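Local coordinates for protein ribonucleoside-diphosphate reductase small chain 2 (Saccharomyces cerevisiae, PDB 1JK0) that acts with its partner small chain in ribonucleotide reductase, which makes deoxyribonucleotides for DNA synthesis, and is required for that partner's folding and assembly with the large subunits, at residues Ile62-Asp67 and Tyr131-Asp136; Leu174-Leu179 and Thr236-Lys241; Ser32-Phe35 and Lys41-Glu44; Ala54-Ala59 and Gln120-Asn125. All coordinates share one frame; numbering follows the deposited sequence.

Three of the four contacts are buried, and in these apolar side chains meet across the gap. Interactions 1 and 4 are neighbours, both pinning the chain that follows helix 43-54 against helix 111-138. Their centres lie about 17 Å apart and they touch directly, Ile62 CD1 being 3.3 Å from Trp57 CZ3. Interaction 4 adds aromatic rings and sulfur to the aliphatic chemistry of interaction 1. Interaction 2, on the opposite side of the chain's centre from both, joins the start of helix 175-188 to the loop leading into helix 240-258. Interaction 3 is partly buried and farthest from the centre, and there a guanidinium lies on a methylene and near a ring edge, held by the carboxylate of Glu112 from helix 111-138.

Interaction 1. Residues Ile62-Asp67 and Tyr131-Asp136; sequences IELAKD and YSMMVD
Leu64 lays its branched end on one side of the helix carrying Met133 and Met134. That helix, 111-138, is one of the long helices of the ferritin-like bundle of ribonucleotide reductase small chains, and residues 62-67 belong to the loop between helices 43-54 and 78-89.

The meeting is wholly apolar. Leu64 divides its two methyls: CD1 settles on the helix backbone, 3.8 Å from Met134 N, and also reaches Met133 CB at 4.0 Å, while CD2 faces the far end of the second methionine, 3.5 Å from Met134 CE. The side chains of Leu64 and Met134 cross at about a right angle. Met134 manages this although its CB does not start out toward the loop; the chain bends at its last torsion (chi3 117°), bringing the methyl round to the leucine. A branched residue suits the loop side because it can touch backbone and side chain at once, and unbranched, flexible methionines suit the helix side because they can mould themselves to it. Met133 also packs on an aromatic side chain of a neighbouring subunit. Tyr131, whose assignment to the active site is only predicted, points away from the loop and packs on Ile216 and Ser89.

Polar bonds shape the loop itself. Asp67 OD1 accepts the backbone N-H of Gly208, tying this part of the loop to a second long helix, 207-232. On the exposed side, Glu63 folds over so that its OE2 takes the N-H of Ala65 at 3.2 Å, approached on the anti side and 19° out of the carboxylate plane.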
loop_
_atom_site.group_PDB
_atom_site.type_symbol
_atom_site.label_atom_id
_atom_site.label_comp_id
_atom_site.label_asym_id
_atom_site.label_seq_id
_atom_site.Cartn_x
_atom_site.Cartn_y
_atom_site.Cartn_z
ATOM N N ILE B 62 13.894 4.448 18.115
ATOM C CA ILE B 62 14.817 5.558 18.300
ATOM C C ILE B 62 14.562 6.267 19.617
ATOM O O ILE B 62 13.422 6.605 19.937
ATOM C CB ILE B 62 14.678 6.579 17.168
ATOM C CG1 ILE B 62 15.296 6.012 15.894
ATOM C CG2 ILE B 62 15.350 7.886 17.554
ATOM C CD1 ILE B 62 15.209 6.939 14.701
ATOM N N GLU B 63 15.634 6.492 20.373
ATOM C CA GLU B 63 15.551 7.172 21.662
ATOM C C GLU B 63 16.073 8.615 21.604
ATOM O O GLU B 63 17.253 8.858 21.347
ATOM C CB GLU B 63 16.346 6.403 22.717
ATOM C CG GLU B 63 16.169 6.961 24.106
ATOM C CD GLU B 63 14.750 6.795 24.603
ATOM O OE1 GLU B 63 14.419 5.700 25.103
ATOM O OE2 GLU B 63 13.960 7.754 24.475
ATOM N N LEU B 64 15.188 9.573 21.838
ATOM C CA LEU B 64 15.591 10.969 21.830
ATOM C C LEU B 64 15.706 11.450 23.264
ATOM O O LEU B 64 16.218 12.536 23.528
ATOM C CB LEU B 64 14.569 11.826 21.095
ATOM C CG LEU B 64 14.453 11.606 19.595
ATOM C CD1 LEU B 64 13.533 12.682 19.029
ATOM C CD2 LEU B 64 15.835 11.668 18.952
ATOM N N ALA B 65 15.200 10.645 24.188
ATOM C CA ALA B 65 15.276 11.004 25.590
ATOM C C ALA B 65 16.760 10.976 25.887
ATOM O O ALA B 65 17.503 10.231 25.249
ATOM C CB ALA B 65 14.537 9.977 26.447
ATOM N N LYS B 66 17.198 11.785 26.840
ATOM C CA LYS B 66 18.610 11.813 27.172
ATOM C C LYS B 66 19.455 11.975 25.911
ATOM O O LYS B 66 20.574 11.471 25.821
ATOM C CB LYS B 66 19.005 10.532 27.918
ATOM C CG LYS B 66 18.734 10.576 29.423
ATOM C CD LYS B 66 19.463 11.750 30.089
ATOM C CE LYS B 66 20.956 11.738 29.779
ATOM N NZ LYS B 66 21.655 12.911 30.367
ATOM N N ASP B 67 18.882 12.668 24.935
ATOM C CA ASP B 67 19.545 12.961 23.665
ATOM C C ASP B 67 19.305 14.451 23.455
ATOM O O ASP B 67 20.019 15.114 22.708
ATOM C CB ASP B 67 18.912 12.164 22.512
ATOM C CG ASP B 67 19.590 12.425 21.170
ATOM O OD1 ASP B 67 20.730 11.957 20.971
ATOM O OD2 ASP B 67 18.990 13.105 20.313
ATOM N N TYR B 131 11.468 12.852 12.184
ATOM C CA TYR B 131 11.885 14.242 12.053
ATOM C C TYR B 131 11.027 15.097 12.959
ATOM O O TYR B 131 11.544 15.871 13.760
ATOM C CB TYR B 131 11.735 14.757 10.620
ATOM C CG TYR B 131 12.825 14.330 9.671
ATOM C CD1 TYR B 131 14.151 14.295 10.074
ATOM C CD2 TYR B 131 12.527 13.980 8.358
ATOM C CE1 TYR B 131 15.160 13.921 9.192
ATOM C CE2 TYR B 131 13.527 13.608 7.465
ATOM C CZ TYR B 131 14.844 13.578 7.884
ATOM O OH TYR B 131 15.846 13.220 6.995
ATOM N N SER B 132 9.713 14.956 12.831
ATOM C CA SER B 132 8.800 15.736 13.652
ATOM C C SER B 132 9.114 15.579 15.137
ATOM O O SER B 132 9.223 16.571 15.853
ATOM C CB SER B 132 7.352 15.331 13.375
ATOM O OG SER B 132 6.951 15.708 12.065
ATOM N N MET B 133 9.271 14.341 15.598
ATOM C CA MET B 133 9.578 14.085 17.004
ATOM C C MET B 133 10.737 14.939 17.498
ATOM O O MET B 133 10.723 15.412 18.631
ATOM C CB MET B 133 9.940 12.620 17.223
ATOM C CG MET B 133 8.941 11.650 16.670
ATOM S SD MET B 133 9.057 10.107 17.538
ATOM C CE MET B 133 10.765 9.711 17.262
ATOM N N MET B 134 11.747 15.121 16.654
ATOM C CA MET B 134 12.906 15.918 17.026
ATOM C C MET B 134 12.468 17.372 17.176
ATOM O O MET B 134 12.784 18.038 18.164
ATOM C CB MET B 134 13.995 15.771 15.965
ATOM C CG MET B 134 14.259 14.319 15.608
ATOM S SD MET B 134 15.758 14.024 14.666
ATOM C CE MET B 134 16.665 12.999 15.833
ATOM N N VAL B 135 11.722 17.848 16.191
ATOM C CA VAL B 135 11.199 19.203 16.209
ATOM C C VAL B 135 10.396 19.409 17.507
ATOM O O VAL B 135 10.352 20.511 18.050
ATOM C CB VAL B 135 10.291 19.445 14.958
ATOM C CG1 VAL B 135 9.440 20.685 15.140
ATOM C CG2 VAL B 135 11.158 19.583 13.712
ATOM N N ASP B 136 9.794 18.332 18.013
ATOM C CA ASP B 136 8.980 18.386 19.228
ATOM C C ASP B 136 9.797 18.286 20.532
ATOM O O ASP B 136 9.658 19.118 21.431
ATOM C CB ASP B 136 7.929 17.265 19.187
ATOM C CG ASP B 136 6.721 17.555 20.066
ATOM O OD1 ASP B 136 5.885 18.406 19.683
ATOM O OD2 ASP B 136 6.608 16.931 21.143
#

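Interaction 2. Residues Leu174-Leu179 and Thr236-Lys241; sequences LYAERL and TKPNPK
Pro238 presses its ring against Ala176 and Glu177 in the first turn of helix 175-188. Its CB faces the aliphatic part of Glu177, whose CG is 4.3 Å from Pro238 CB. One step round the ring, Pro238 CG comes to 4.1 Å from Ala176 CB. The ring closes at Pro238 CD, which makes the tightest approach, 3.6 Å from Ala176 CB. Proline suits the place because its compact ring gives a firm apolar surface without a long chain to bury, and alanine answers it with a single methyl that lets the loop come close: the CA atoms of Ala176 and Lys237 are only 6.5 Å apart. Lys237 itself points away from the helix.

Only the half of a capping box in which the third helix residue accepts the N-cap N-H is made here. Leu174 is the N-cap residue, and Glu177, three residues on, carries its carboxylate to the helix start with CD anti to CA (chi2 174°). There Glu177 OE2 accepts the N-H of Leu174 at 3.3 Å, from above the carboxylate plane. Leucine has no side-chain acceptor with which to complete the reciprocal half, and the first N-H of the helix, on Tyr175, goes instead to Glu22.

Phe231 of helix 207-232 packs on both Ala176 and Pro238, and Met18 of helix 13-21 also touches Ala176. The same glutamate thus does two jobs: its methylenes serve the hydrophobic junction between two helix starts, while its negative end sits at a helix N-terminus, where the helix dipole would favour the charge.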
loop_
_atom_site.group_PDB
_atom_site.type_symbol
_atom_site.label_atom_id
_atom_site.label_comp_id
_atom_site.label_asym_id
_atom_site.label_seq_id
_atom_site.Cartn_x
_atom_site.Cartn_y
_atom_site.Cartn_z
ATOM N N LEU B 174 11.834 11.692 -21.064
ATOM C CA LEU B 174 11.909 10.247 -21.265
ATOM C C LEU B 174 12.127 9.532 -19.934
ATOM O O LEU B 174 12.726 10.091 -19.012
ATOM C CB LEU B 174 13.052 9.908 -22.211
ATOM C CG LEU B 174 12.878 10.305 -23.675
ATOM C CD1 LEU B 174 14.177 10.035 -24.431
ATOM C CD2 LEU B 174 11.730 9.526 -24.285
ATOM N N TYR B 175 11.653 8.292 -19.847
ATOM C CA TYR B 175 11.764 7.488 -18.631
ATOM C C TYR B 175 13.179 7.418 -18.072
ATOM O O TYR B 175 13.402 7.645 -16.877
ATOM C CB TYR B 175 11.252 6.073 -18.890
ATOM C CG TYR B 175 11.312 5.181 -17.674
ATOM C CD1 TYR B 175 10.599 5.499 -16.523
ATOM C CD2 TYR B 175 12.098 4.029 -17.665
ATOM C CE1 TYR B 175 10.667 4.698 -15.394
ATOM C CE2 TYR B 175 12.170 3.220 -16.541
ATOM C CZ TYR B 175 11.450 3.562 -15.408
ATOM O OH TYR B 175 11.510 2.768 -14.291
ATOM N N ALA B 176 14.135 7.096 -18.935
ATOM C CA ALA B 176 15.516 7.005 -18.501
ATOM C C ALA B 176 15.924 8.326 -17.874
ATOM O O ALA B 176 16.584 8.345 -16.840
ATOM C CB ALA B 176 16.413 6.681 -19.672
ATOM N N GLU B 177 15.525 9.430 -18.504
ATOM C CA GLU B 177 15.848 10.750 -17.988
ATOM C C GLU B 177 15.245 10.959 -16.604
ATOM O O GLU B 177 15.974 11.221 -15.635
ATOM C CB GLU B 177 15.351 11.829 -18.948
ATOM C CG GLU B 177 16.242 11.997 -20.169
ATOM C CD GLU B 177 15.672 12.960 -21.194
ATOM O OE1 GLU B 177 16.331 13.153 -22.238
ATOM O OE2 GLU B 177 14.572 13.513 -20.960
ATOM N N ARG B 178 13.923 10.832 -16.511
ATOM C CA ARG B 178 13.226 10.998 -15.239
ATOM C C ARG B 178 13.893 10.153 -14.160
ATOM O O ARG B 178 13.905 10.523 -12.990
ATOM C CB ARG B 178 11.764 10.572 -15.362
ATOM C CG ARG B 178 10.994 11.255 -16.473
ATOM C CD ARG B 178 9.494 11.142 -16.243
ATOM N NE ARG B 178 8.900 9.902 -16.740
ATOM C CZ ARG B 178 8.655 9.661 -18.021
ATOM N NH1 ARG B 178 8.962 10.570 -18.932
ATOM N NH2 ARG B 178 8.079 8.525 -18.390
ATOM N N LEU B 179 14.441 9.010 -14.550
ATOM C CA LEU B 179 15.110 8.152 -13.586
ATOM C C LEU B 179 16.349 8.856 -13.045
ATOM O O LEU B 179 16.503 9.004 -11.836
ATOM C CB LEU B 179 15.489 6.823 -14.245
ATOM C CG LEU B 179 14.922 5.527 -13.659
ATOM C CD1 LEU B 179 13.545 5.728 -13.051
ATOM C CD2 LEU B 179 14.870 4.507 -14.765
ATOM N N THR B 236 17.693 1.219 -24.031
ATOM C CA THR B 236 17.995 2.458 -24.727
ATOM C C THR B 236 18.352 3.516 -23.683
ATOM O O THR B 236 17.467 4.049 -23.008
ATOM C CB THR B 236 16.755 2.944 -25.505
ATOM O OG1 THR B 236 16.073 1.815 -26.059
ATOM C CG2 THR B 236 17.149 3.885 -26.621
ATOM N N LYS B 237 19.637 3.810 -23.535
ATOM C CA LYS B 237 20.063 4.823 -22.579
ATOM C C LYS B 237 20.008 6.177 -23.289
ATOM O O LYS B 237 20.069 6.242 -24.511
ATOM C CB LYS B 237 21.492 4.551 -22.121
ATOM C CG LYS B 237 21.758 3.138 -21.612
ATOM C CD LYS B 237 21.366 2.986 -20.155
ATOM C CE LYS B 237 22.061 1.789 -19.515
ATOM N NZ LYS B 237 21.732 0.509 -20.203
ATOM N N PRO B 238 19.865 7.272 -22.536
ATOM C CA PRO B 238 19.815 8.594 -23.168
ATOM C C PRO B 238 21.259 9.031 -23.399
ATOM O O PRO B 238 22.179 8.334 -22.969
ATOM C CB PRO B 238 19.110 9.440 -22.125
ATOM C CG PRO B 238 19.676 8.873 -20.850
ATOM C CD PRO B 238 19.640 7.373 -21.084
ATOM N N ASN B 239 21.465 10.170 -24.060
ATOM C CA ASN B 239 22.826 10.641 -24.354
ATOM C C ASN B 239 23.635 10.891 -23.089
ATOM O O ASN B 239 23.144 11.504 -22.143
ATOM C CB ASN B 239 22.787 11.929 -25.175
ATOM C CG ASN B 239 24.044 12.123 -26.006
ATOM O OD1 ASN B 239 24.118 11.671 -27.152
ATOM N ND2 ASN B 239 25.046 12.774 -25.425
ATOM N N PRO B 240 24.897 10.435 -23.062
ATOM C CA PRO B 240 25.757 10.622 -21.887
ATOM C C PRO B 240 25.869 12.067 -21.386
ATOM O O PRO B 240 26.103 12.299 -20.194
ATOM C CB PRO B 240 27.099 10.056 -22.351
ATOM C CG PRO B 240 26.679 8.944 -23.263
ATOM C CD PRO B 240 25.573 9.605 -24.076
ATOM N N LYS B 241 25.698 13.033 -22.287
ATOM C CA LYS B 241 25.794 14.444 -21.912
ATOM C C LYS B 241 24.586 14.918 -21.107
ATOM O O LYS B 241 24.750 15.624 -20.112
ATOM C CB LYS B 241 25.992 15.336 -23.157
ATOM C CG LYS B 241 27.462 15.724 -23.435
ATOM C CD LYS B 241 27.616 16.685 -24.627
ATOM C CE LYS B 241 27.361 16.011 -25.984
ATOM N NZ LYS B 241 28.471 15.109 -26.435
#

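Interaction 3. Residues Ser32-Phe35 and Lys41-Glu44; sequences SRRF and KYHE
Arg34 NH2, beside Lys41 CB and Tyr42 CD1, forms a salt bridge with Glu112 OE2, while OE1 of the same carboxylate is gripped by the backbone N-H groups of Lys41 and Tyr42. Arg34 thus reaches across from its loop to join the residues leading into helix 43-54. CG lies anti to the backbone N (chi1 169°), sending the chain outward, and a bend at chi3 (72°) sets the guanidinium beside Lys41. The CB of Lys41 lies over one face of that flat group, 3.9 Å from Arg34 NH2. Tyr42 offers its edge instead: Arg34 NH2 lies near the ring plane, 4.0 Å from Tyr42 CD1, with ring and guanidinium planes 39° apart. In this all-helical, ferritin-like fold Tyr42 is the N-cap of helix 43-54, and Glu112 stands near the start of helix 111-138, so one carboxylate links two helix beginnings and the loop. Arginine suits the spot, being long enough to span the gap and flat enough to lie under a methylene. A leucine in its place would probably leave Glu112 OE2 without its positive mate and uncover Lys41 CB. Lys41 turns its own charge aside, its NZ 6.8 Å from Arg34 NE.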
loop_
_atom_site.group_PDB
_atom_site.type_symbol
_atom_site.label_atom_id
_atom_site.label_comp_id
_atom_site.label_asym_id
_atom_site.label_seq_id
_atom_site.Cartn_x
_atom_site.Cartn_y
_atom_site.Cartn_z
ATOM N N SER B 32 1.301 -8.667 -17.992
ATOM C CA SER B 32 0.011 -9.352 -17.958
ATOM C C SER B 32 0.103 -10.880 -17.971
ATOM O O SER B 32 1.109 -11.450 -18.398
ATOM C CB SER B 32 -0.843 -8.884 -19.147
ATOM O OG SER B 32 -2.086 -9.564 -19.217
ATOM N N ARG B 33 -0.961 -11.527 -17.492
ATOM C CA ARG B 33 -1.075 -12.986 -17.445
ATOM C C ARG B 33 -0.273 -13.692 -16.346
ATOM O O ARG B 33 -0.419 -14.905 -16.174
ATOM C CB ARG B 33 -0.701 -13.590 -18.807
ATOM C CG ARG B 33 -1.339 -14.952 -19.098
ATOM C CD ARG B 33 -2.852 -14.812 -19.196
ATOM N NE ARG B 33 -3.533 -16.081 -19.423
ATOM C CZ ARG B 33 -4.850 -16.240 -19.324
ATOM N NH1 ARG B 33 -5.619 -15.204 -19.004
ATOM N NH2 ARG B 33 -5.398 -17.431 -19.542
ATOM N N ARG B 34 0.570 -12.959 -15.612
ATOM C CA ARG B 34 1.355 -13.574 -14.535
ATOM C C ARG B 34 0.592 -13.534 -13.203
ATOM O O ARG B 34 0.780 -12.639 -12.386
ATOM C CB ARG B 34 2.725 -12.891 -14.385
ATOM C CG ARG B 34 3.467 -13.317 -13.122
ATOM C CD ARG B 34 4.986 -13.326 -13.251
ATOM N NE ARG B 34 5.596 -12.001 -13.317
ATOM C CZ ARG B 34 6.530 -11.553 -12.480
ATOM N NH1 ARG B 34 6.978 -12.310 -11.474
ATOM N NH2 ARG B 34 7.049 -10.348 -12.685
ATOM N N PHE B 35 -0.266 -14.524 -12.990
ATOM C CA PHE B 35 -1.075 -14.591 -11.780
ATOM C C PHE B 35 -0.225 -14.841 -10.555
ATOM O O PHE B 35 -0.169 -14.024 -9.640
ATOM C CB PHE B 35 -2.115 -15.691 -11.933
ATOM C CG PHE B 35 -2.866 -15.617 -13.225
ATOM C CD1 PHE B 35 -2.651 -16.560 -14.228
ATOM C CD2 PHE B 35 -3.756 -14.571 -13.461
ATOM C CE1 PHE B 35 -3.311 -16.461 -15.452
ATOM C CE2 PHE B 35 -4.417 -14.462 -14.675
ATOM C CZ PHE B 35 -4.194 -15.411 -15.676
ATOM N N LYS B 41 10.661 -13.023 -12.007
ATOM C CA LYS B 41 11.206 -12.646 -13.303
ATOM C C LYS B 41 12.247 -11.532 -13.183
ATOM O O LYS B 41 13.116 -11.402 -14.048
ATOM C CB LYS B 41 10.101 -12.196 -14.250
ATOM C CG LYS B 41 10.570 -12.082 -15.701
ATOM C CD LYS B 41 9.522 -11.418 -16.598
ATOM C CE LYS B 41 9.888 -11.570 -18.063
ATOM N NZ LYS B 41 9.845 -12.989 -18.526
ATOM N N TYR B 42 12.157 -10.729 -12.124
ATOM C CA TYR B 42 13.106 -9.636 -11.918
ATOM C C TYR B 42 13.899 -9.817 -10.630
ATOM O O TYR B 42 13.691 -9.093 -9.640
ATOM C CB TYR B 42 12.384 -8.293 -11.888
ATOM C CG TYR B 42 11.724 -7.950 -13.198
ATOM C CD1 TYR B 42 10.410 -8.335 -13.451
ATOM C CD2 TYR B 42 12.427 -7.283 -14.209
ATOM C CE1 TYR B 42 9.802 -8.072 -14.682
ATOM C CE2 TYR B 42 11.829 -7.011 -15.449
ATOM C CZ TYR B 42 10.512 -7.414 -15.680
ATOM O OH TYR B 42 9.913 -7.201 -16.906
ATOM N N HIS B 43 14.842 -10.759 -10.678
ATOM C CA HIS B 43 15.677 -11.107 -9.535
ATOM C C HIS B 43 16.376 -9.934 -8.879
ATOM O O HIS B 43 16.422 -9.829 -7.662
ATOM C CB HIS B 43 16.703 -12.153 -9.957
ATOM C CG HIS B 43 16.090 -13.403 -10.504
ATOM N ND1 HIS B 43 15.257 -14.209 -9.761
ATOM C CD2 HIS B 43 16.157 -13.966 -11.734
ATOM C CE1 HIS B 43 14.832 -15.211 -10.509
ATOM N NE2 HIS B 43 15.365 -15.087 -11.711
ATOM N N GLU B 44 16.919 -9.060 -9.708
ATOM C CA GLU B 44 17.638 -7.879 -9.256
ATOM C C GLU B 44 16.794 -6.922 -8.422
ATOM O O GLU B 44 17.145 -6.647 -7.274
ATOM C CB GLU B 44 18.225 -7.126 -10.460
ATOM C CG GLU B 44 17.774 -7.639 -11.853
ATOM C CD GLU B 44 16.272 -7.510 -12.137
ATOM O OE1 GLU B 44 15.905 -6.950 -13.180
ATOM O OE2 GLU B 44 15.454 -7.965 -11.334
#

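Interaction 4. Residues Ala54-Ala59 and Gln120-Asn125; sequences ASFWTA and QIMMEN
Two successive methionines, Met122 and Met123, bring their sulfurs to one aromatic ring, that of Phe56, and the second also lays its methyl on an indole. Met122 SD lies at the edge of the Phe56 ring, 5.2 Å from its centroid, and Met122 CE comes to 3.6 Å from Phe56 CD1. Met123 SD comes to the same carbon obliquely, 3.7 Å from Phe56 CD1. Both are Met-aromatic contacts. Bends at chi2 (-52°) and chi3 then swing Met123 CE over the Trp57 face, a CH-pi contact 3.6 Å from the centroid of the five-membered ring. The contact fastens the loop after helix 43-54 to helix 111-138 of the ferritin-like bundle. Phe56 also stacks on an aromatic side chain of a neighbouring subunit, and an alanine here would probably leave Met122 CE and both sulfurs without their ring and open a gap at that interface. Trp57 NE1 hydrogen-bonds to Asp219, a pairing reminiscent of the tryptophan-aspartate pair of related small subunits; the Trp57 side chain is about 8 Å from that of Tyr131, a predicted active-site residue. A methyl can thus pad the indole's face while the sulfurs turn to the phenyl ring and NE1 keeps its polar partner.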
loop_
_atom_site.group_PDB
_atom_site.type_symbol
_atom_site.label_atom_id
_atom_site.label_comp_id
_atom_site.label_asym_id
_atom_site.label_seq_id
_atom_site.Cartn_x
_atom_site.Cartn_y
_atom_site.Cartn_z
ATOM N N ALA B 54 14.251 -5.974 4.916
ATOM C CA ALA B 54 14.962 -6.468 6.093
ATOM C C ALA B 54 15.417 -5.362 7.040
ATOM O O ALA B 54 15.588 -5.606 8.235
ATOM C CB ALA B 54 16.170 -7.285 5.668
ATOM N N SER B 55 15.605 -4.153 6.517
ATOM C CA SER B 55 16.061 -3.032 7.331
ATOM C C SER B 55 14.937 -2.227 7.974
ATOM O O SER B 55 15.197 -1.216 8.639
ATOM C CB SER B 55 16.902 -2.080 6.483
ATOM O OG SER B 55 16.073 -1.236 5.672
ATOM N N PHE B 56 13.695 -2.651 7.771
ATOM C CA PHE B 56 12.555 -1.949 8.342
ATOM C C PHE B 56 12.757 -1.521 9.813
ATOM O O PHE B 56 13.003 -2.349 10.692
ATOM C CB PHE B 56 11.316 -2.829 8.215
ATOM C CG PHE B 56 10.113 -2.293 8.924
ATOM C CD1 PHE B 56 9.455 -1.165 8.452
ATOM C CD2 PHE B 56 9.650 -2.900 10.076
ATOM C CE1 PHE B 56 8.344 -0.646 9.119
ATOM C CE2 PHE B 56 8.546 -2.394 10.750
ATOM C CZ PHE B 56 7.892 -1.259 10.271
ATOM N N TRP B 57 12.661 -0.221 10.070
ATOM C CA TRP B 57 12.806 0.313 11.419
ATOM C C TRP B 57 11.708 1.359 11.651
ATOM O O TRP B 57 11.041 1.811 10.706
ATOM C CB TRP B 57 14.188 0.948 11.607
ATOM C CG TRP B 57 14.519 2.029 10.611
ATOM C CD1 TRP B 57 14.899 1.861 9.305
ATOM C CD2 TRP B 57 14.474 3.448 10.837
ATOM N NE1 TRP B 57 15.094 3.088 8.710
ATOM C CE2 TRP B 57 14.844 4.076 9.627
ATOM C CE3 TRP B 57 14.156 4.250 11.948
ATOM C CZ2 TRP B 57 14.909 5.473 9.498
ATOM C CZ3 TRP B 57 14.220 5.630 11.821
ATOM C CH2 TRP B 57 14.597 6.231 10.602
ATOM N N THR B 58 11.515 1.751 12.903
ATOM C CA THR B 58 10.482 2.725 13.216
ATOM C C THR B 58 10.973 3.839 14.147
ATOM O O THR B 58 12.088 3.782 14.678
ATOM C CB THR B 58 9.285 2.035 13.861
ATOM O OG1 THR B 58 9.700 1.394 15.077
ATOM C CG2 THR B 58 8.693 0.994 12.896
ATOM N N ALA B 59 10.154 4.872 14.318
ATOM C CA ALA B 59 10.520 5.979 15.190
ATOM C C ALA B 59 10.713 5.459 16.637
ATOM O O ALA B 59 11.653 5.857 17.340
ATOM C CB ALA B 59 9.434 7.058 15.127
ATOM N N GLN B 120 9.171 1.993 -0.058
ATOM C CA GLN B 120 9.837 3.274 0.024
ATOM C C GLN B 120 8.893 4.362 0.521
ATOM O O GLN B 120 9.211 5.027 1.496
ATOM C CB GLN B 120 10.430 3.645 -1.330
ATOM C CG GLN B 120 11.096 4.978 -1.349
ATOM C CD GLN B 120 11.648 5.299 -2.698
ATOM O OE1 GLN B 120 11.974 6.445 -2.985
ATOM N NE2 GLN B 120 11.769 4.286 -3.547
ATOM N N ILE B 121 7.731 4.550 -0.103
ATOM C CA ILE B 121 6.853 5.602 0.415
ATOM C C ILE B 121 6.448 5.267 1.839
ATOM O O ILE B 121 6.247 6.170 2.645
ATOM C CB ILE B 121 5.525 5.858 -0.400
ATOM C CG1 ILE B 121 4.411 4.966 0.126
ATOM C CG2 ILE B 121 5.753 5.693 -1.899
ATOM C CD1 ILE B 121 3.024 5.319 -0.423
ATOM N N MET B 122 6.322 3.983 2.157
ATOM C CA MET B 122 5.940 3.596 3.516
ATOM C C MET B 122 6.969 4.092 4.540
ATOM O O MET B 122 6.610 4.640 5.585
ATOM C CB MET B 122 5.782 2.075 3.616
ATOM C CG MET B 122 5.475 1.550 5.021
ATOM S SD MET B 122 6.932 1.497 6.101
ATOM C CE MET B 122 7.734 -0.019 5.517
ATOM N N MET B 123 8.249 3.893 4.229
ATOM C CA MET B 123 9.347 4.333 5.089
ATOM C C MET B 123 9.460 5.860 5.166
ATOM O O MET B 123 9.892 6.405 6.179
ATOM C CB MET B 123 10.683 3.765 4.578
ATOM C CG MET B 123 10.903 2.288 4.851
ATOM S SD MET B 123 10.655 1.818 6.594
ATOM C CE MET B 123 12.058 2.560 7.399
ATOM N N GLU B 124 9.085 6.546 4.087
ATOM C CA GLU B 124 9.162 8.002 4.043
ATOM C C GLU B 124 8.303 8.634 5.105
ATOM O O GLU B 124 8.660 9.681 5.643
ATOM C CB GLU B 124 8.733 8.533 2.678
ATOM C CG GLU B 124 9.839 8.577 1.645
ATOM C CD GLU B 124 11.048 9.348 2.138
ATOM O OE1 GLU B 124 10.867 10.266 2.968
ATOM O OE2 GLU B 124 12.175 9.054 1.685
ATOM N N ASN B 125 7.168 8.000 5.399
ATOM C CA ASN B 125 6.261 8.503 6.414
ATOM C C ASN B 125 6.847 8.353 7.801
ATOM O O ASN B 125 6.569 9.165 8.679
ATOM C CB ASN B 125 4.914 7.799 6.325
ATOM C CG ASN B 125 4.152 8.204 5.086
ATOM O OD1 ASN B 125 4.285 9.349 4.629
ATOM N ND2 ASN B 125 3.345 7.292 4.535
#